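Local coordinates for phosphoprotein (Spring viremia of carp virus, PDB 7C5Z) that probably supports viral RNA synthesis as polymerase cofactor and nucleoprotein chaperone, its central domain forming a dimer, at residues R32-G37 against G73-V78; Y64-F69 against F79-P84. All blocks are in the same frame, centred on the assembly; numbering follows the deposited sequence.

Contact 1. Residues R32-G37 against G73-V78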
ATOM      1  N   ARG A  32      -6.975   4.129  -9.451  1.00 16.79           N
ATOM      2  CA  ARG A  32      -5.748   4.180 -10.230  1.00 17.39           C
ATOM      3  C   ARG A  32      -4.785   5.204  -9.651  1.00 19.25           C
ATOM      4  O   ARG A  32      -5.153   6.370  -9.447  1.00 19.48           O
ATOM      5  CB  ARG A  32      -6.019   4.509 -11.694  1.00 16.84           C
ATOM      6  CG  ARG A  32      -4.750   4.408 -12.539  1.00 20.89           C
ATOM      7  CD  ARG A  32      -5.048   4.529 -14.033  1.00 23.97           C
ATOM      8  NE  ARG A  32      -5.739   3.352 -14.562  1.00 23.61           N
ATOM      9  CZ  ARG A  32      -5.759   3.026 -15.851  1.00 23.95           C
ATOM     10  NH1 ARG A  32      -5.113   3.774 -16.734  1.00 26.89           N
ATOM     11  NH2 ARG A  32      -6.416   1.941 -16.247  1.00 24.49           N
ATOM     12  N   TYR A  33      -3.556   4.768  -9.397  1.00 16.70           N
ATOM     13  CA  TYR A  33      -2.457   5.616  -8.927  1.00 16.05           C
ATOM     14  C   TYR A  33      -1.568   5.926 -10.128  1.00 18.89           C
ATOM     15  O   TYR A  33      -0.760   5.092 -10.544  1.00 19.05           O
ATOM     16  CB  TYR A  33      -1.676   4.915  -7.812  1.00 18.46           C
ATOM     17  CG  TYR A  33      -2.497   4.853  -6.539  1.00 18.94           C
ATOM     18  CD1 TYR A  33      -2.533   5.938  -5.671  1.00 17.97           C
ATOM     19  CD2 TYR A  33      -3.322   3.758  -6.274  1.00 18.83           C
ATOM     20  CE1 TYR A  33      -3.325   5.916  -4.537  1.00 20.92           C
ATOM     21  CE2 TYR A  33      -4.121   3.728  -5.133  1.00 19.73           C
ATOM     22  CZ  TYR A  33      -4.110   4.808  -4.285  1.00 21.20           C
ATOM     23  OH  TYR A  33      -4.899   4.793  -3.162  1.00 19.98           O
ATOM     24  N   ASN A  34      -1.719   7.128 -10.677  1.00 18.39           N
ATOM     25  CA  ASN A  34      -0.970   7.579 -11.843  1.00 18.64           C
ATOM     26  C   ASN A  34       0.316   8.282 -11.433  1.00 19.33           C
ATOM     27  O   ASN A  34       0.564   8.565 -10.258  1.00 20.70           O
ATOM     28  CB  ASN A  34      -1.813   8.535 -12.677  1.00 20.70           C
ATOM     29  CG  ASN A  34      -2.952   7.836 -13.379  1.00 21.76           C
ATOM     30  OD1 ASN A  34      -2.734   6.837 -14.070  1.00 23.20           O
ATOM     31  ND2 ASN A  34      -4.172   8.344 -13.207  1.00 23.29           N
ATOM     32  N   GLY A  35       1.142   8.566 -12.429  1.00 21.04           N
ATOM     33  CA  GLY A  35       2.308   9.404 -12.211  1.00 21.65           C
ATOM     34  C   GLY A  35       3.552   8.689 -11.742  1.00 21.82           C
ATOM     35  O   GLY A  35       4.455   9.341 -11.202  1.00 21.25           O
ATOM     36  N   LEU A  36       3.646   7.379 -11.954  1.00 20.97           N
ATOM     37  CA  LEU A  36       4.734   6.565 -11.426  1.00 22.14           C
ATOM     38  C   LEU A  36       5.852   6.331 -12.434  1.00 22.26           C
ATOM     39  O   LEU A  36       6.755   5.537 -12.157  1.00 22.27           O
ATOM     40  CB  LEU A  36       4.197   5.212 -10.944  1.00 22.05           C
ATOM     41  CG  LEU A  36       2.951   5.277 -10.054  1.00 23.40           C
ATOM     42  CD1 LEU A  36       2.580   3.866  -9.608  1.00 23.44           C
ATOM     43  CD2 LEU A  36       3.171   6.179  -8.859  1.00 25.44           C
ATOM     44  N   GLY A  37       5.831   7.023 -13.576  1.00 22.08           N
ATOM     45  CA  GLY A  37       6.807   6.743 -14.622  1.00 25.20           C
ATOM     46  C   GLY A  37       8.255   6.992 -14.226  1.00 26.46           C
ATOM     47  O   GLY A  37       9.162   6.326 -14.737  1.00 28.15           O
ATOM     48  N   GLY A  73       4.216  -0.307 -15.852  1.00 21.09           N
ATOM     49  CA  GLY A  73       4.179   0.966 -16.549  1.00 21.26           C
ATOM     50  C   GLY A  73       4.103   2.107 -15.550  1.00 19.98           C
ATOM     51  O   GLY A  73       4.691   2.052 -14.463  1.00 23.96           O
ATOM     52  N   ASP A  74       3.375   3.162 -15.922  1.00 19.30           N
ATOM     53  CA  ASP A  74       3.372   4.373 -15.109  1.00 20.90           C
ATOM     54  C   ASP A  74       2.197   4.466 -14.141  1.00 21.47           C
ATOM     55  O   ASP A  74       1.980   5.535 -13.559  1.00 21.95           O
ATOM     56  CB  ASP A  74       3.434   5.636 -15.983  1.00 24.11           C
ATOM     57  CG  ASP A  74       2.287   5.753 -16.970  1.00 37.36           C
ATOM     58  OD1 ASP A  74       1.143   5.361 -16.655  1.00 41.93           O
ATOM     59  OD2 ASP A  74       2.539   6.290 -18.074  1.00 47.37           O
ATOM     60  N   PHE A  75       1.450   3.389 -13.932  1.00 18.44           N
ATOM     61  CA  PHE A  75       0.385   3.423 -12.935  1.00 18.33           C
ATOM     62  C   PHE A  75       0.231   2.054 -12.282  1.00 21.24           C
ATOM     63  O   PHE A  75       0.694   1.034 -12.798  1.00 18.62           O
ATOM     64  CB  PHE A  75      -0.950   3.882 -13.542  1.00 18.48           C
ATOM     65  CG  PHE A  75      -1.569   2.883 -14.482  1.00 18.49           C
ATOM     66  CD1 PHE A  75      -2.437   1.912 -14.012  1.00 22.93           C
ATOM     67  CD2 PHE A  75      -1.292   2.939 -15.838  1.00 24.35           C
ATOM     68  CE1 PHE A  75      -3.023   1.008 -14.889  1.00 20.70           C
ATOM     69  CE2 PHE A  75      -1.859   2.039 -16.709  1.00 24.48           C
ATOM     70  CZ  PHE A  75      -2.724   1.074 -16.236  1.00 24.32           C
ATOM     71  N   LEU A  76      -0.419   2.054 -11.122  1.00 17.80           N
ATOM     72  CA  LEU A  76      -0.917   0.849 -10.465  1.00 19.21           C
ATOM     73  C   LEU A  76      -2.407   1.028 -10.235  1.00 21.54           C
ATOM     74  O   LEU A  76      -2.860   2.132  -9.917  1.00 21.15           O
ATOM     75  CB  LEU A  76      -0.210   0.587  -9.120  1.00 18.51           C
ATOM     76  CG  LEU A  76       1.299   0.300  -9.219  1.00 18.48           C
ATOM     77  CD1 LEU A  76       2.003   0.458  -7.870  1.00 23.23           C
ATOM     78  CD2 LEU A  76       1.535  -1.092  -9.820  1.00 19.84           C
ATOM     79  N   GLU A  77      -3.179  -0.039 -10.391  1.00 17.14           N
ATOM     80  CA  GLU A  77      -4.630   0.074 -10.308  1.00 17.44           C
ATOM     81  C   GLU A  77      -5.200  -1.014  -9.410  1.00 21.78           C
ATOM     82  O   GLU A  77      -4.871  -2.192  -9.572  1.00 19.78           O
ATOM     83  CB  GLU A  77      -5.244  -0.009 -11.701  1.00 20.07           C
ATOM     84  CG  GLU A  77      -6.735   0.137 -11.730  1.00 23.04           C
ATOM     85  CD  GLU A  77      -7.243   0.174 -13.148  1.00 27.71           C
ATOM     86  OE1 GLU A  77      -7.495   1.283 -13.649  1.00 29.26           O
ATOM     87  OE2 GLU A  77      -7.370  -0.909 -13.769  1.00 30.19           O
ATOM     88  N   VAL A  78      -6.050  -0.626  -8.463  1.00 17.75           N
ATOM     89  CA  VAL A  78      -6.694  -1.564  -7.545  1.00 17.43           C
ATOM     90  C   VAL A  78      -8.169  -1.678  -7.919  1.00 20.00           C
ATOM     91  O   VAL A  78      -8.823  -0.664  -8.187  1.00 20.36           O
ATOM     92  CB  VAL A  78      -6.523  -1.125  -6.084  1.00 19.40           C
ATOM     93  CG1 VAL A  78      -7.261  -2.066  -5.139  1.00 22.66           C
ATOM     94  CG2 VAL A  78      -5.040  -1.095  -5.719  1.00 21.44           C
TER
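The R32 side chain starts with CG anti to the backbone N (chi1 -174°) and bends at chi3, which lays its guanidinium over F75; the F75 side chain, with CG between its own N and carbonyl carbon (chi1 70°), offers a ring face to it. The two flat groups stack with planes 5° apart and CZ of R32 3.8 Å from the centroid of the F75 ring, a cation-pi contact, while CD of R32 adds a CH-pi contact over the same ring. The edge of the guanidinium serves a different partner. NE and NH2 of R32 both close on one oxygen, the NE bond to OE1 of E77 being 2.9 Å long, in a side-on salt bridge. OE1 lies in the guanidinium plane, yet both nitrogens meet it from above the carboxylate plane, on the same side. One face and one edge thus fix the rotation of the group, and its positive charge would probably help keep E77, a buried residue, ionised.

Y33 and L76 form the antiparallel hydrogen-bonded pair, with Y33 N to L76 O at 2.8 Å and L76 N to Y33 O at 3.1 Å; their side chains point to the face opposite R32 and E77. The hydroxyl of Y33 is bonded to S53 of the second subunit, and L76 packs on S48 and M51 of helix 41-62. Farther along, the chain keeps beside 73-78, and L36 N reaches D74 O at 3.0 Å, while CD1 of L36 meets CG of L76 at 3.8 Å, crossing it at about a right angle. The whole is a two-faced pairing of antiparallel strands, with a cation-pi and salt-bridge cluster on one face and, on the other, side chains directed to the helix and the dimer partner, in the central pair of this four-stranded sheet.

Contact 2. Residues Y64-F69 against F79-P84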
ATOM      1  N   TYR A  64     -13.987  -9.763   0.266  1.00 21.73           N
ATOM      2  CA  TYR A  64     -14.076  -9.157  -1.053  1.00 22.33           C
ATOM      3  C   TYR A  64     -12.869  -9.577  -1.875  1.00 20.50           C
ATOM      4  O   TYR A  64     -11.754  -9.649  -1.345  1.00 24.14           O
ATOM      5  CB  TYR A  64     -14.108  -7.624  -0.960  1.00 21.58           C
ATOM      6  CG  TYR A  64     -15.379  -7.105  -0.350  1.00 21.30           C
ATOM      7  CD1 TYR A  64     -16.507  -6.899  -1.131  1.00 24.08           C
ATOM      8  CD2 TYR A  64     -15.458  -6.844   1.011  1.00 25.08           C
ATOM      9  CE1 TYR A  64     -17.689  -6.436  -0.573  1.00 26.75           C
ATOM     10  CE2 TYR A  64     -16.643  -6.386   1.582  1.00 25.28           C
ATOM     11  CZ  TYR A  64     -17.743  -6.179   0.778  1.00 27.76           C
ATOM     12  OH  TYR A  64     -18.910  -5.717   1.336  1.00 32.65           O
ATOM     13  N   ASP A  65     -13.094  -9.841  -3.160  1.00 22.20           N
ATOM     14  CA  ASP A  65     -12.018 -10.240  -4.076  1.00 22.96           C
ATOM     15  C   ASP A  65     -11.326  -8.998  -4.646  1.00 21.23           C
ATOM     16  O   ASP A  65     -11.412  -8.679  -5.831  1.00 23.60           O
ATOM     17  CB  ASP A  65     -12.569 -11.124  -5.190  1.00 27.90           C
ATOM     18  CG  ASP A  65     -13.060 -12.469  -4.683  1.00 34.55           C
ATOM     19  OD1 ASP A  65     -12.488 -12.975  -3.694  1.00 35.71           O
ATOM     20  OD2 ASP A  65     -14.023 -13.007  -5.273  1.00 38.57           O
ATOM     21  N   ILE A  66     -10.655  -8.266  -3.756  1.00 21.44           N
ATOM     22  CA  ILE A  66      -9.870  -7.104  -4.177  1.00 19.86           C
ATOM     23  C   ILE A  66      -8.674  -7.572  -4.994  1.00 19.88           C
ATOM     24  O   ILE A  66      -8.024  -8.566  -4.644  1.00 22.65           O
ATOM     25  CB  ILE A  66      -9.428  -6.298  -2.944  1.00 18.22           C
ATOM     26  CG1 ILE A  66     -10.646  -5.904  -2.097  1.00 20.08           C
ATOM     27  CG2 ILE A  66      -8.625  -5.049  -3.349  1.00 19.98           C
ATOM     28  CD1 ILE A  66     -10.268  -5.341  -0.741  1.00 22.65           C
ATOM     29  N   ASP A  67      -8.378  -6.874  -6.100  1.00 17.07           N
ATOM     30  CA  ASP A  67      -7.260  -7.285  -6.948  1.00 18.74           C
ATOM     31  C   ASP A  67      -6.424  -6.083  -7.369  1.00 18.91           C
ATOM     32  O   ASP A  67      -6.846  -4.930  -7.271  1.00 19.91           O
ATOM     33  CB  ASP A  67      -7.727  -8.029  -8.200  1.00 23.96           C
ATOM     34  CG  ASP A  67      -6.667  -8.995  -8.735  1.00 29.90           C
ATOM     35  OD1 ASP A  67      -5.596  -9.170  -8.091  1.00 28.43           O
ATOM     36  OD2 ASP A  67      -6.914  -9.584  -9.811  1.00 36.22           O
ATOM     37  N   LEU A  68      -5.230  -6.380  -7.869  1.00 19.18           N
ATOM     38  CA  LEU A  68      -4.268  -5.374  -8.286  1.00 17.99           C
ATOM     39  C   LEU A  68      -3.913  -5.613  -9.743  1.00 19.53           C
ATOM     40  O   LEU A  68      -3.685  -6.761 -10.147  1.00 19.93           O
ATOM     41  CB  LEU A  68      -3.009  -5.448  -7.422  1.00 18.95           C
ATOM     42  CG  LEU A  68      -1.839  -4.580  -7.851  1.00 21.40           C
ATOM     43  CD1 LEU A  68      -2.149  -3.127  -7.591  1.00 23.22           C
ATOM     44  CD2 LEU A  68      -0.583  -5.044  -7.109  1.00 24.64           C
ATOM     45  N   PHE A  69      -3.877  -4.534 -10.525  1.00 17.32           N
ATOM     46  CA  PHE A  69      -3.470  -4.578 -11.927  1.00 16.95           C
ATOM     47  C   PHE A  69      -2.183  -3.775 -12.090  1.00 18.77           C
ATOM     48  O   PHE A  69      -2.168  -2.554 -11.876  1.00 18.61           O
ATOM     49  CB  PHE A  69      -4.589  -4.054 -12.835  1.00 18.46           C
ATOM     50  CG  PHE A  69      -5.813  -4.922 -12.814  1.00 20.00           C
ATOM     51  CD1 PHE A  69      -5.880  -6.044 -13.622  1.00 24.33           C
ATOM     52  CD2 PHE A  69      -6.865  -4.655 -11.965  1.00 23.46           C
ATOM     53  CE1 PHE A  69      -6.994  -6.874 -13.601  1.00 27.10           C
ATOM     54  CE2 PHE A  69      -7.986  -5.481 -11.943  1.00 25.63           C
ATOM     55  CZ  PHE A  69      -8.043  -6.592 -12.756  1.00 26.05           C
ATOM     56  N   PHE A  79      -8.682  -2.912  -7.963  1.00 17.35           N
ATOM     57  CA  PHE A  79     -10.097  -3.173  -8.215  1.00 16.36           C
ATOM     58  C   PHE A  79     -10.794  -3.551  -6.912  1.00 16.73           C
ATOM     59  O   PHE A  79     -10.382  -4.493  -6.224  1.00 18.15           O
ATOM     60  CB  PHE A  79     -10.274  -4.275  -9.264  1.00 17.15           C
ATOM     61  CG  PHE A  79     -11.690  -4.705  -9.455  1.00 20.59           C
ATOM     62  CD1 PHE A  79     -12.584  -3.901 -10.149  1.00 21.20           C
ATOM     63  CD2 PHE A  79     -12.134  -5.916  -8.939  1.00 22.44           C
ATOM     64  CE1 PHE A  79     -13.897  -4.301 -10.337  1.00 23.69           C
ATOM     65  CE2 PHE A  79     -13.459  -6.319  -9.121  1.00 24.47           C
ATOM     66  CZ  PHE A  79     -14.327  -5.525  -9.810  1.00 22.57           C
ATOM     67  N   LEU A  80     -11.841  -2.807  -6.579  1.00 16.71           N
ATOM     68  CA  LEU A  80     -12.632  -3.045  -5.376  1.00 17.38           C
ATOM     69  C   LEU A  80     -14.030  -3.496  -5.787  1.00 19.60           C
ATOM     70  O   LEU A  80     -14.849  -2.666  -6.201  1.00 18.66           O
ATOM     71  CB  LEU A  80     -12.710  -1.767  -4.532  1.00 17.02           C
ATOM     72  CG  LEU A  80     -11.398  -1.054  -4.170  1.00 17.40           C
ATOM     73  CD1 LEU A  80     -11.716   0.216  -3.396  1.00 19.47           C
ATOM     74  CD2 LEU A  80     -10.535  -1.957  -3.344  1.00 19.90           C
ATOM     75  N   PRO A  81     -14.361  -4.783  -5.699  1.00 18.08           N
ATOM     76  CA  PRO A  81     -15.682  -5.230  -6.169  1.00 19.48           C
ATOM     77  C   PRO A  81     -16.819  -4.658  -5.331  1.00 21.01           C
ATOM     78  O   PRO A  81     -16.690  -4.456  -4.120  1.00 19.96           O
ATOM     79  CB  PRO A  81     -15.614  -6.760  -6.045  1.00 21.87           C
ATOM     80  CG  PRO A  81     -14.479  -7.044  -5.109  1.00 23.81           C
ATOM     81  CD  PRO A  81     -13.520  -5.880  -5.185  1.00 20.80           C
ATOM     82  N   HIS A  82     -17.955  -4.401  -6.004  1.00 22.23           N
ATOM     83  CA  HIS A  82     -19.123  -3.904  -5.282  1.00 23.72           C
ATOM     84  C   HIS A  82     -19.661  -4.955  -4.318  1.00 23.47           C
ATOM     85  O   HIS A  82     -20.106  -4.623  -3.215  1.00 26.06           O
ATOM     86  CB  HIS A  82     -20.246  -3.498  -6.241  1.00 22.53           C
ATOM     87  CG  HIS A  82     -19.898  -2.388  -7.189  1.00 21.86           C
ATOM     88  ND1 HIS A  82     -19.229  -1.243  -6.800  1.00 23.53           N
ATOM     89  CD2 HIS A  82     -20.175  -2.231  -8.504  1.00 24.47           C
ATOM     90  CE1 HIS A  82     -19.087  -0.444  -7.844  1.00 23.82           C
ATOM     91  NE2 HIS A  82     -19.656  -1.018  -8.889  1.00 25.67           N
ATOM     92  N   LYS A  83     -19.621  -6.224  -4.718  1.00 26.25           N
ATOM     93  CA  LYS A  83     -20.278  -7.270  -3.941  1.00 29.69           C
ATOM     94  C   LYS A  83     -19.260  -8.229  -3.335  1.00 29.07           C
ATOM     95  O   LYS A  83     -18.155  -8.381  -3.861  1.00 26.86           O
ATOM     96  CB  LYS A  83     -21.263  -8.055  -4.816  1.00 36.24           C
ATOM     97  CG  LYS A  83     -22.172  -7.155  -5.637  1.00 40.25           C
ATOM     98  CD  LYS A  83     -23.053  -7.948  -6.576  1.00 51.56           C
ATOM     99  CE  LYS A  83     -24.495  -7.485  -6.479  1.00 61.12           C
ATOM    100  NZ  LYS A  83     -25.222  -7.705  -7.758  1.00 68.12           N
ATOM    101  N   PRO A  84     -19.601  -8.889  -2.231  1.00 28.11           N
ATOM    102  CA  PRO A  84     -18.654  -9.808  -1.588  1.00 27.53           C
ATOM    103  C   PRO A  84     -18.424 -11.053  -2.429  1.00 30.70           C
ATOM    104  O   PRO A  84     -19.141 -11.347  -3.391  1.00 32.22           O
ATOM    105  CB  PRO A  84     -19.332 -10.157  -0.258  1.00 33.89           C
ATOM    106  CG  PRO A  84     -20.400  -9.114  -0.072  1.00 35.77           C
ATOM    107  CD  PRO A  84     -20.839  -8.743  -1.446  1.00 33.45           C
TER
HETATM  108  O   HOH W   1     -15.764  -9.956  -4.083  1.00 23.79           O
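Y64 lies alongside P84, both side chains pointing the same way, with CE1 of Y64 3.8 Å from CG of P84 and CB of P84 over one face of the tyrosine ring. At the end of strand 76-81, the P81 ring lies against the backbone of D65, its CG 3.5 Å from D65 O. I66 meets L80 branch to branch, CG2 to CD2 at 3.6 Å; with CG1 of I66 anti to the carbonyl carbon (chi1 -56°), CG2 is left beside that carbon and also touches F79 O. At the far end CB of F79 sits at the edge of the F69 ring.

Most of these side chains stand on or just beyond a beta hairpin, strand 67-70 against strand 76-81, whose antiparallel hydrogen-bonded pair here is D67 with F79: F79 N to D67 O is 2.8 Å and D67 N to F79 O 3.1 Å. Before the pairing begins, D65 forms the centre of an inverse gamma turn, and one water takes over the bridging, accepting from D65 N at 2.8 Å and donating to K83 O at 2.9 Å.

Farther out, I66 rests on I55 of helix 41-62, and the F79 ring meets that of Y30. Y62 of the second subunit stacks on Y64, packs on I66 and L80, and bonds through its hydroxyl to P81 O, while K61 of that subunit bonds to ND1 of H82.

Strand 76-81 serves both contacts, pairing with strand 28-33 in contact 1 and with 67-70 in contact 2, on its two edges. Contact 1 lies nearer the chain centre and is partly buried; contact 2, about 17 Å away between centres, is a surface contact at the other end of the strand. A charged group stacked on an aromatic ring marks the first, whereas proline and aliphatic packing, with a water bridging the backbones, marks the second. They touch where V78 CG1 packs on I66 CG2 at 3.7 Å, and E77 O probably accepts a hydrogen bond from F69 N. Both also reach the second subunit, so the same sheet takes part in the dimer at two places.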